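Local atomic coordinates of antigen TpF1 (Treponema pallidum, PDB entry 2FJC), a protein that binds ferric iron as a mini-ferritin of the Dps family and probably oxidises ferrous ions for storage inside a hollow twelve-subunit shell. Residues L32-W37 and A90-K95; G41-Q46 and I97-A102; L123-E126 and T132-I135; G4-R9 and A125-A130. One frame throughout, in Å; residues are numbered along the deposited sequence.

Contact 1 of 4, residues L32-W37 and A90-K95. With FE (Fe (III) ion), chain S.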
loop_
_atom_site.group_PDB
_atom_site.type_symbol
_atom_site.label_atom_id
_atom_site.label_comp_id
_atom_site.label_asym_id
_atom_site.label_seq_id
_atom_site.Cartn_x
_atom_site.Cartn_y
_atom_site.Cartn_z
ATOM N N LEU B 32 30.068 -10.923 -4.331
ATOM C CA LEU B 32 29.307 -10.396 -3.209
ATOM C C LEU B 32 28.517 -11.510 -2.528
ATOM O O LEU B 32 28.302 -11.472 -1.318
ATOM C CB LEU B 32 28.365 -9.287 -3.680
ATOM C CG LEU B 32 29.067 -7.976 -4.036
ATOM C CD1 LEU B 32 28.098 -7.041 -4.740
ATOM C CD2 LEU B 32 29.622 -7.343 -2.765
ATOM N N HIS B 33 28.076 -12.499 -3.297
ATOM C CA HIS B 33 27.349 -13.604 -2.695
ATOM C C HIS B 33 28.328 -14.378 -1.829
ATOM O O HIS B 33 27.980 -14.833 -0.741
ATOM C CB HIS B 33 26.750 -14.542 -3.749
ATOM C CG HIS B 33 25.434 -14.079 -4.292
ATOM N ND1 HIS B 33 25.318 -13.042 -5.194
ATOM C CD2 HIS B 33 24.170 -14.507 -4.048
ATOM C CE1 HIS B 33 24.042 -12.852 -5.481
ATOM N NE2 HIS B 33 23.324 -13.727 -4.798
ATOM N N ASN B 34 29.556 -14.516 -2.316
ATOM C CA ASN B 34 30.581 -15.224 -1.574
ATOM C C ASN B 34 30.685 -14.618 -0.173
ATOM O O ASN B 34 30.576 -15.331 0.816
ATOM C CB ASN B 34 31.922 -15.108 -2.294
ATOM C CG ASN B 34 32.956 -16.064 -1.748
ATOM O OD1 ASN B 34 33.138 -16.172 -0.544
ATOM N ND2 ASN B 34 33.645 -16.756 -2.636
ATOM N N TYR B 35 30.881 -13.305 -0.081
ATOM C CA TYR B 35 30.980 -12.666 1.227
ATOM C C TYR B 35 29.669 -12.794 1.981
ATOM O O TYR B 35 29.649 -13.030 3.187
ATOM C CB TYR B 35 31.344 -11.190 1.083
ATOM C CG TYR B 35 32.636 -10.976 0.336
ATOM C CD1 TYR B 35 33.750 -11.775 0.598
ATOM C CD2 TYR B 35 32.748 -9.983 -0.638
ATOM C CE1 TYR B 35 34.929 -11.598 -0.085
ATOM C CE2 TYR B 35 33.935 -9.792 -1.328
ATOM C CZ TYR B 35 35.024 -10.606 -1.050
ATOM O OH TYR B 35 36.199 -10.431 -1.756
ATOM N N HIS B 36 28.574 -12.632 1.256
ATOM C CA HIS B 36 27.239 -12.723 1.819
ATOM C C HIS B 36 27.079 -14.044 2.570
ATOM O O HIS B 36 26.510 -14.087 3.663
ATOM C CB HIS B 36 26.211 -12.622 0.677
ATOM C CG HIS B 36 24.780 -12.727 1.113
ATOM N ND1 HIS B 36 24.175 -11.795 1.936
ATOM C CD2 HIS B 36 23.814 -13.619 0.783
ATOM C CE1 HIS B 36 22.899 -12.106 2.084
ATOM N NE2 HIS B 36 22.655 -13.208 1.396
ATOM N N TRP B 37 27.594 -15.116 1.980
ATOM C CA TRP B 37 27.497 -16.440 2.570
ATOM C C TRP B 37 28.558 -16.813 3.598
ATOM O O TRP B 37 28.257 -17.482 4.588
ATOM C CB TRP B 37 27.550 -17.505 1.483
ATOM C CG TRP B 37 26.472 -17.426 0.485
ATOM C CD1 TRP B 37 25.170 -17.102 0.708
ATOM C CD2 TRP B 37 26.577 -17.745 -0.908
ATOM N NE1 TRP B 37 24.456 -17.199 -0.459
ATOM C CE2 TRP B 37 25.293 -17.593 -1.468
ATOM C CE3 TRP B 37 27.634 -18.148 -1.732
ATOM C CZ2 TRP B 37 25.029 -17.828 -2.822
ATOM C CZ3 TRP B 37 27.375 -18.385 -3.077
ATOM C CH2 TRP B 37 26.080 -18.224 -3.608
ATOM N N ALA B 90 39.168 -9.782 -9.639
ATOM C CA ALA B 90 39.524 -11.135 -9.261
ATOM C C ALA B 90 38.402 -11.758 -8.439
ATOM O O ALA B 90 37.784 -11.092 -7.598
ATOM C CB ALA B 90 40.823 -11.118 -8.453
ATOM N N GLU B 91 38.138 -13.035 -8.687
ATOM C CA GLU B 91 37.109 -13.747 -7.946
ATOM C C GLU B 91 37.636 -14.110 -6.561
ATOM O O GLU B 91 38.838 -14.257 -6.367
ATOM C CB GLU B 91 36.689 -15.012 -8.697
ATOM C CG GLU B 91 36.033 -14.727 -10.037
ATOM C CD GLU B 91 35.164 -15.868 -10.513
ATOM O OE1 GLU B 91 35.698 -16.963 -10.780
ATOM O OE2 GLU B 91 33.936 -15.673 -10.616
ATOM N N GLU B 92 36.730 -14.228 -5.594
ATOM C CA GLU B 92 37.101 -14.583 -4.235
ATOM C C GLU B 92 37.211 -16.099 -4.182
ATOM O O GLU B 92 36.230 -16.808 -4.387
ATOM C CB GLU B 92 36.041 -14.103 -3.245
ATOM C CG GLU B 92 36.409 -14.365 -1.810
ATOM C CD GLU B 92 37.743 -13.741 -1.437
ATOM O OE1 GLU B 92 37.802 -12.503 -1.269
ATOM O OE2 GLU B 92 38.739 -14.490 -1.324
ATOM N N THR B 93 38.412 -16.591 -3.908
ATOM C CA THR B 93 38.646 -18.030 -3.859
ATOM C C THR B 93 38.479 -18.614 -2.474
ATOM O O THR B 93 38.206 -19.802 -2.333
ATOM C CB THR B 93 40.058 -18.388 -4.347
ATOM O OG1 THR B 93 41.021 -17.724 -3.521
ATOM C CG2 THR B 93 40.249 -17.967 -5.803
ATOM N N GLU B 94 38.647 -17.795 -1.446
ATOM C CA GLU B 94 38.502 -18.311 -0.098
ATOM C C GLU B 94 37.086 -18.201 0.434
ATOM O O GLU B 94 36.304 -17.349 0.008
ATOM C CB GLU B 94 39.469 -17.614 0.860
ATOM C CG GLU B 94 39.251 -16.136 1.057
ATOM C CD GLU B 94 40.367 -15.504 1.879
ATOM O OE1 GLU B 94 41.536 -15.560 1.434
ATOM O OE2 GLU B 94 40.076 -14.956 2.968
ATOM N N LYS B 95 36.761 -19.119 1.338
ATOM C CA LYS B 95 35.464 -19.164 2.001
ATOM C C LYS B 95 35.811 -18.838 3.441
ATOM O O LYS B 95 36.995 -18.850 3.809
ATOM C CB LYS B 95 34.855 -20.568 1.934
ATOM C CG LYS B 95 34.043 -20.875 0.691
ATOM C CD LYS B 95 34.889 -20.889 -0.556
ATOM C CE LYS B 95 34.099 -21.426 -1.727
ATOM N NZ LYS B 95 34.953 -21.546 -2.937
HETATM FE FE FE S . 21.008 -14.979 0.942
#

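Contact 2 of 4, residues G41-Q46 and I97-A102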
loop_
_atom_site.group_PDB
_atom_site.type_symbol
_atom_site.label_atom_id
_atom_site.label_comp_id
_atom_site.label_asym_id
_atom_site.label_seq_id
_atom_site.Cartn_x
_atom_site.Cartn_y
_atom_site.Cartn_z
ATOM N N GLY B 41 31.029 -13.237 12.300
ATOM C CA GLY B 41 31.358 -12.206 13.260
ATOM C C GLY B 41 30.071 -11.675 13.857
ATOM O O GLY B 41 28.978 -11.919 13.338
ATOM N N ILE B 42 30.209 -10.938 14.950
ATOM C CA ILE B 42 29.075 -10.394 15.655
ATOM C C ILE B 42 28.157 -9.520 14.783
ATOM O O ILE B 42 26.955 -9.480 15.006
ATOM C CB ILE B 42 29.575 -9.623 16.911
ATOM C CG1 ILE B 42 28.739 -10.022 18.131
ATOM C CG2 ILE B 42 29.553 -8.129 16.675
ATOM C CD1 ILE B 42 27.266 -9.710 18.020
ATOM N N GLU B 43 28.712 -8.848 13.779
ATOM C CA GLU B 43 27.919 -7.988 12.904
ATOM C C GLU B 43 27.297 -8.738 11.733
ATOM O O GLU B 43 26.697 -8.126 10.846
ATOM C CB GLU B 43 28.782 -6.856 12.335
ATOM C CG GLU B 43 29.544 -6.020 13.357
ATOM C CD GLU B 43 30.810 -6.697 13.871
ATOM O OE1 GLU B 43 31.271 -7.667 13.229
ATOM O OE2 GLU B 43 31.354 -6.245 14.911
ATOM N N PHE B 44 27.431 -10.059 11.731
ATOM C CA PHE B 44 26.915 -10.888 10.646
ATOM C C PHE B 44 25.606 -10.479 9.968
ATOM O O PHE B 44 25.590 -10.184 8.774
ATOM C CB PHE B 44 26.760 -12.340 11.090
ATOM C CG PHE B 44 26.273 -13.241 9.987
ATOM C CD1 PHE B 44 27.128 -13.622 8.960
ATOM C CD2 PHE B 44 24.938 -13.632 9.925
ATOM C CE1 PHE B 44 26.661 -14.366 7.895
ATOM C CE2 PHE B 44 24.467 -14.374 8.861
ATOM C CZ PHE B 44 25.330 -14.743 7.844
ATOM N N LYS B 45 24.510 -10.494 10.719
ATOM C CA LYS B 45 23.209 -10.172 10.156
ATOM C C LYS B 45 23.180 -8.862 9.373
ATOM O O LYS B 45 22.686 -8.816 8.238
ATOM C CB LYS B 45 22.136 -10.143 11.249
ATOM C CG LYS B 45 20.719 -9.999 10.698
ATOM C CD LYS B 45 19.667 -10.192 11.776
ATOM C CE LYS B 45 18.253 -10.119 11.205
ATOM N NZ LYS B 45 17.896 -8.740 10.779
ATOM N N GLN B 46 23.713 -7.801 9.967
ATOM C CA GLN B 46 23.728 -6.505 9.309
ATOM C C GLN B 46 24.546 -6.521 8.024
ATOM O O GLN B 46 24.105 -6.024 6.993
ATOM C CB GLN B 46 24.281 -5.429 10.245
ATOM C CG GLN B 46 23.368 -5.066 11.409
ATOM C CD GLN B 46 23.138 -6.227 12.356
ATOM O OE1 GLN B 46 22.023 -6.756 12.454
ATOM N NE2 GLN B 46 24.197 -6.640 13.053
ATOM N N ILE B 97 35.381 -15.830 5.837
ATOM C CA ILE B 97 36.149 -14.606 5.842
ATOM C C ILE B 97 35.638 -13.629 6.887
ATOM O O ILE B 97 34.450 -13.589 7.207
ATOM C CB ILE B 97 36.106 -13.943 4.449
ATOM C CG1 ILE B 97 36.913 -12.643 4.460
ATOM C CG2 ILE B 97 34.663 -13.684 4.046
ATOM C CD1 ILE B 97 37.047 -11.989 3.094
ATOM N N THR B 98 36.565 -12.853 7.417
ATOM C CA THR B 98 36.287 -11.844 8.416
ATOM C C THR B 98 35.389 -10.750 7.831
ATOM O O THR B 98 35.440 -10.481 6.635
ATOM C CB THR B 98 37.637 -11.253 8.871
ATOM O OG1 THR B 98 38.012 -11.841 10.122
ATOM C CG2 THR B 98 37.576 -9.769 8.984
ATOM N N ILE B 99 34.573 -10.121 8.672
ATOM C CA ILE B 99 33.703 -9.060 8.207
ATOM C C ILE B 99 34.495 -7.852 7.702
ATOM O O ILE B 99 34.233 -7.350 6.612
ATOM C CB ILE B 99 32.727 -8.620 9.318
ATOM C CG1 ILE B 99 31.615 -9.674 9.460
ATOM C CG2 ILE B 99 32.145 -7.237 8.999
ATOM C CD1 ILE B 99 30.574 -9.362 10.531
ATOM N N VAL B 100 35.466 -7.386 8.478
ATOM C CA VAL B 100 36.238 -6.233 8.042
ATOM C C VAL B 100 37.031 -6.569 6.790
ATOM O O VAL B 100 37.229 -5.731 5.925
ATOM C CB VAL B 100 37.216 -5.723 9.133
ATOM C CG1 VAL B 100 36.451 -5.329 10.383
ATOM C CG2 VAL B 100 38.241 -6.771 9.441
ATOM N N SER B 101 37.467 -7.810 6.688
ATOM C CA SER B 101 38.238 -8.241 5.541
ATOM C C SER B 101 37.362 -8.228 4.280
ATOM O O SER B 101 37.801 -7.787 3.209
ATOM C CB SER B 101 38.779 -9.644 5.816
ATOM O OG SER B 101 39.792 -9.972 4.901
ATOM N N ALA B 102 36.126 -8.711 4.412
ATOM C CA ALA B 102 35.192 -8.748 3.290
ATOM C C ALA B 102 34.811 -7.337 2.859
ATOM O O ALA B 102 34.818 -7.015 1.672
ATOM C CB ALA B 102 33.937 -9.521 3.666
#

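Contact 3 of 4, residues L123-E126 and T132-I135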
loop_
_atom_site.group_PDB
_atom_site.type_symbol
_atom_site.label_atom_id
_atom_site.label_comp_id
_atom_site.label_asym_id
_atom_site.label_seq_id
_atom_site.Cartn_x
_atom_site.Cartn_y
_atom_site.Cartn_z
ATOM N N LEU B 123 34.312 9.730 -21.503
ATOM C CA LEU B 123 34.182 9.424 -22.923
ATOM C C LEU B 123 32.813 9.836 -23.434
ATOM O O LEU B 123 32.688 10.510 -24.454
ATOM C CB LEU B 123 34.356 7.931 -23.186
ATOM C CG LEU B 123 35.778 7.369 -23.193
ATOM C CD1 LEU B 123 35.733 5.860 -23.462
ATOM C CD2 LEU B 123 36.604 8.070 -24.265
ATOM N N ALA B 124 31.784 9.417 -22.714
ATOM C CA ALA B 124 30.414 9.719 -23.091
ATOM C C ALA B 124 30.156 11.218 -23.110
ATOM O O ALA B 124 29.522 11.737 -24.022
ATOM C CB ALA B 124 29.459 9.039 -22.139
ATOM N N ALA B 125 30.664 11.911 -22.100
ATOM C CA ALA B 125 30.480 13.351 -21.995
ATOM C C ALA B 125 31.144 14.083 -23.159
ATOM O O ALA B 125 30.534 14.952 -23.774
ATOM C CB ALA B 125 31.039 13.855 -20.663
ATOM N N GLU B 126 32.383 13.725 -23.470
ATOM C CA GLU B 126 33.094 14.384 -24.553
ATOM C C GLU B 126 32.522 14.070 -25.933
ATOM O O GLU B 126 32.634 14.878 -26.845
ATOM C CB GLU B 126 34.587 14.030 -24.498
ATOM C CG GLU B 126 35.224 14.359 -23.134
ATOM C CD GLU B 126 36.738 14.122 -23.066
ATOM O OE1 GLU B 126 37.207 13.028 -23.472
ATOM O OE2 GLU B 126 37.455 15.032 -22.586
ATOM N N THR B 132 24.293 7.604 -22.130
ATOM C CA THR B 132 25.278 6.774 -21.453
ATOM C C THR B 132 25.877 7.545 -20.283
ATOM O O THR B 132 26.133 6.990 -19.220
ATOM C CB THR B 132 26.397 6.355 -22.406
ATOM O OG1 THR B 132 25.839 5.577 -23.469
ATOM C CG2 THR B 132 27.448 5.531 -21.669
ATOM N N ASP B 133 26.080 8.836 -20.484
ATOM C CA ASP B 133 26.641 9.701 -19.457
ATOM C C ASP B 133 25.772 9.617 -18.206
ATOM O O ASP B 133 26.254 9.351 -17.112
ATOM C CB ASP B 133 26.671 11.136 -19.979
ATOM C CG ASP B 133 27.407 12.086 -19.063
ATOM O OD1 ASP B 133 27.632 11.744 -17.877
ATOM O OD2 ASP B 133 27.747 13.199 -19.534
ATOM N N GLY B 134 24.478 9.848 -18.389
ATOM C CA GLY B 134 23.534 9.805 -17.286
ATOM C C GLY B 134 23.456 8.449 -16.602
ATOM O O GLY B 134 23.373 8.359 -15.374
ATOM N N ILE B 135 23.483 7.385 -17.392
ATOM C CA ILE B 135 23.436 6.051 -16.838
ATOM C C ILE B 135 24.661 5.785 -15.957
ATOM O O ILE B 135 24.521 5.355 -14.811
ATOM C CB ILE B 135 23.360 4.986 -17.960
ATOM C CG1 ILE B 135 21.972 5.022 -18.610
ATOM C CG2 ILE B 135 23.678 3.593 -17.403
ATOM C CD1 ILE B 135 21.824 4.076 -19.795
#

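Contact 4 of 4, residues G4-R9 and A125-A130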
loop_
_atom_site.group_PDB
_atom_site.type_symbol
_atom_site.label_atom_id
_atom_site.label_comp_id
_atom_site.label_asym_id
_atom_site.label_seq_id
_atom_site.Cartn_x
_atom_site.Cartn_y
_atom_site.Cartn_z
ATOM N N GLY B 4 23.619 14.511 -32.049
ATOM C CA GLY B 4 22.969 13.248 -31.760
ATOM C C GLY B 4 23.707 12.048 -32.313
ATOM O O GLY B 4 23.133 10.959 -32.415
ATOM N N VAL B 5 24.984 12.225 -32.647
ATOM C CA VAL B 5 25.752 11.130 -33.227
ATOM C C VAL B 5 27.254 11.065 -32.872
ATOM O O VAL B 5 28.096 11.699 -33.521
ATOM C CB VAL B 5 25.569 11.141 -34.781
ATOM C CG1 VAL B 5 25.930 12.512 -35.328
ATOM C CG2 VAL B 5 26.417 10.064 -35.437
ATOM N N PRO B 6 27.604 10.291 -31.822
ATOM C CA PRO B 6 29.014 10.161 -31.422
ATOM C C PRO B 6 29.716 9.514 -32.611
ATOM O O PRO B 6 29.108 8.681 -33.291
ATOM C CB PRO B 6 28.950 9.217 -30.220
ATOM C CG PRO B 6 27.602 9.485 -29.658
ATOM C CD PRO B 6 26.730 9.566 -30.885
ATOM N N ASP B 7 30.966 9.881 -32.881
ATOM C CA ASP B 7 31.639 9.274 -34.023
ATOM C C ASP B 7 32.006 7.821 -33.751
ATOM O O ASP B 7 32.049 7.391 -32.609
ATOM C CB ASP B 7 32.864 10.100 -34.447
ATOM C CG ASP B 7 33.873 10.294 -33.336
ATOM O OD1 ASP B 7 34.502 11.369 -33.309
ATOM O OD2 ASP B 7 34.062 9.382 -32.509
ATOM N N ALA B 8 32.235 7.068 -34.818
ATOM C CA ALA B 8 32.572 5.651 -34.742
ATOM C C ALA B 8 33.609 5.304 -33.673
ATOM O O ALA B 8 33.472 4.315 -32.950
ATOM C CB ALA B 8 33.061 5.175 -36.098
ATOM N N ARG B 9 34.656 6.110 -33.595
ATOM C CA ARG B 9 35.711 5.884 -32.629
ATOM C C ARG B 9 35.170 6.074 -31.228
ATOM O O ARG B 9 35.645 5.451 -30.274
ATOM C CB ARG B 9 36.842 6.880 -32.862
ATOM C CG ARG B 9 37.772 7.088 -31.678
ATOM C CD ARG B 9 38.812 8.128 -32.037
ATOM N NE ARG B 9 39.309 7.895 -33.394
ATOM C CZ ARG B 9 40.210 8.654 -34.010
ATOM N NH1 ARG B 9 40.726 9.709 -33.388
ATOM N NH2 ARG B 9 40.582 8.365 -35.258
ATOM N N ALA B 125 30.664 11.911 -22.100
ATOM C CA ALA B 125 30.480 13.351 -21.995
ATOM C C ALA B 125 31.144 14.083 -23.159
ATOM O O ALA B 125 30.534 14.952 -23.774
ATOM C CB ALA B 125 31.039 13.855 -20.663
ATOM N N GLU B 126 32.383 13.725 -23.470
ATOM C CA GLU B 126 33.094 14.384 -24.553
ATOM C C GLU B 126 32.522 14.070 -25.933
ATOM O O GLU B 126 32.634 14.878 -26.845
ATOM C CB GLU B 126 34.587 14.030 -24.498
ATOM C CG GLU B 126 35.224 14.359 -23.134
ATOM C CD GLU B 126 36.738 14.122 -23.066
ATOM O OE1 GLU B 126 37.207 13.028 -23.472
ATOM O OE2 GLU B 126 37.455 15.032 -22.586
ATOM N N SER B 127 31.887 12.914 -26.081
ATOM C CA SER B 127 31.335 12.519 -27.371
ATOM C C SER B 127 29.862 12.850 -27.519
ATOM O O SER B 127 29.254 12.544 -28.537
ATOM C CB SER B 127 31.530 11.018 -27.595
ATOM O OG SER B 127 30.778 10.264 -26.658
ATOM N N GLY B 128 29.278 13.467 -26.501
ATOM C CA GLY B 128 27.875 13.818 -26.585
ATOM C C GLY B 128 26.880 12.698 -26.316
ATOM O O GLY B 128 25.675 12.874 -26.516
ATOM N N ASP B 129 27.367 11.543 -25.877
ATOM C CA ASP B 129 26.473 10.429 -25.562
ATOM C C ASP B 129 25.839 10.722 -24.194
ATOM O O ASP B 129 26.206 10.133 -23.170
ATOM C CB ASP B 129 27.254 9.111 -25.519
ATOM C CG ASP B 129 26.342 7.896 -25.383
ATOM O OD1 ASP B 129 25.162 8.081 -24.999
ATOM O OD2 ASP B 129 26.807 6.755 -25.651
ATOM N N ALA B 130 24.883 11.644 -24.197
ATOM C CA ALA B 130 24.195 12.076 -22.988
ATOM C C ALA B 130 23.561 10.930 -22.201
ATOM O O ALA B 130 23.705 10.859 -20.977
ATOM C CB ALA B 130 23.140 13.130 -23.344
#

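Contact 1 of 4, residues L32-W37 and A90-K95
Asn34 is the first residue of helix 8-38 here to meet the loop 90-95, and it lies against the stem of Glu92. Its CG stands anti to the backbone N (chi1 -167°), which carries the amide out to the loop; ND2 comes 3.6 Å from Glu92 CB, and the amide and carboxylate planes are 74° apart. The stronger polar partners are elsewhere: ND2 turns to Ala78 of a second subunit, and OD1 takes a hydrogen bond from His38 ND1.

One residue on, Tyr35 makes the polar link. Its OH donates to the anti lone pair of Glu92 OE1, at 2.7 Å; that oxygen lies at the ring edge, in the ring plane. Alongside, Tyr35 CE1 touches Glu92 CG at 3.6 Å. A bend at chi2 (57°) folds the glutamate back, and Arg105 forms a salt bridge to the same OE1. Two partners therefore hold this buried carboxylate oxygen, which probably stabilises its negative charge, while Glu92 OE2 takes a weak bond from Glu94 N.

His36 leaves the helix on another side, and its NE2 binds the iron at 2.5 Å. Asp63 and Glu67 of the second subunit complete the protein ligands seen, the composition of the intersubunit ferroxidase centre of Dps mini-ferritins.

Contact 2 of 4, residues G41-Q46 and I97-A102
A type I turn from Gly41 to Phe44 sets its backbone against the first residue of helix 99-127, with Gly41 CA 6.4 Å from Ile99 CA. The contact lies at one end of the ferritin-like four-helix bundle, where two very short parallel strands, 39-40 and the weakly bonded 97-98, run side by side just before helices 44-71 and 99-127 begin.

Ile99 does nearly all the touching, through one methyl group. With CG1 beside the backbone N (chi1 -76°) and CD1 extended beyond it, the longer branch reaches the backbone of the turn. There CD1 lies 4.0 Å from Gly41 CA. Gly41 itself has a phi of 138°, a backbone region suited to glycine, and its carbonyl accepts the bond from Phe44 N that closes the turn.

Glu43, at the N-cap position of helix 44-71, touches the same methyl twice: Glu43 CB lies 3.6 Å from Ile99 CD1, and a bend at chi2 (79°) curls the chain back to put Glu43 OE1 3.3 Å from that carbon. Ile42 of a fourth subunit packs on both Glu43 and Ile99. Phe44 turns its ring elsewhere, stacking on His48 and meeting Trp148 of a third subunit edge-to-face; its backbone N, however, sits 3.4 Å from Ile99 CD1.

Contact 3 of 4, residues L123-E126 and T132-I135
Ala124 faces Asp133 at very short backbone range, with their CA atoms 5.2 Å apart. The small methyl is what permits this approach: Ala124 CB sits 3.8 Å from Asp133 N, over the backbone of the second helix, and 4.1 Å from Asp133 CB. Thr132 covers another part of the same methyl, its CG2 lying 4.1 Å from Ala124 CB. The hydroxyl of Thr132 serves a different purpose; OG1 is hydrogen-bonded to Asp129 OD2 and to Arg68 NE, tying the start of this helix to helix 44-71.

The two segments belong to helices 99-127 and 130-154, the last pair of the ferritin-like four-helix bundle, joined by a very short link. The helices are consequently still close together here, and alanine methyls pack against backbone and the Thr132 and Asp133 side chains, with no hydrogen bond between the segments.

Asp133 extends the contact toward the surface. Its CG is anti to the backbone N (chi1 -172°), which brings the carboxylate across to the next alanine, where OD2 lies 3.5 Å from Ala125 CB. That oxygen also approaches Ala125 CA, at 3.7 Å, and so rests along the flank of helix 99-127.

Contact 4 of 4, residues G4-R9 and A125-A130
Pro6 rests its ring on Ser127 and Asp129, at the C-terminal end of helix 99-127, with its CA 5.2 Å from Ser127 CA. Starting at CB, the ring meets two parts of Ser127: Pro6 CB lies 3.7 Å from Ser127 O and 4.1 Å from Ser127 CB. The next atom, CG, is the outer tip of the ring. It also touches the carbonyl, 3.7 Å from Ser127 O, and then reaches along the turn to Asp129 CB at 4.2 Å. The proline thus straddles the Ser127 carbonyl with two ring carbons, a purely van der Waals contact.

Beneath it, Ser127 OG, turned back over its own helix by a chi1 of 65°, is hydrogen-bonded to Leu123 O and Ala124 O. On the tail itself, Asp7 is the N-cap of helix 8-38, its OD2 accepting a weak bond from Ala10 N.

What the N-terminal tail covers is therefore a tight connection between two bundle helices: a Schellman motif at Gly128, whose phi is positive (80°), followed at once by the Asp129 N-cap of helix 130-154.

How the contacts relate
The four contacts sit at the two ends of one long helical bundle. Contacts 1 and 2 share one end, their centres about 13 Å apart, and they meet directly: Tyr35 CD1 packs on Ala102 CB at 3.8 Å. Both lie near the same iron: contact 1 supplies a ligand, and the Phe44 side chain of contact 2 is about 8 Å from it. Contacts 3 and 4 occupy the other end with centres about 8 Å apart, sharing Ala125 and Glu126 and touching where Ala124 CB lies 3.6 Å from Asp129 O. Helix 8-38 spans the bundle from contact 4 to contact 1, about 37 Å between centres, and helix 99-127 runs from contact 2 to contacts 3 and 4.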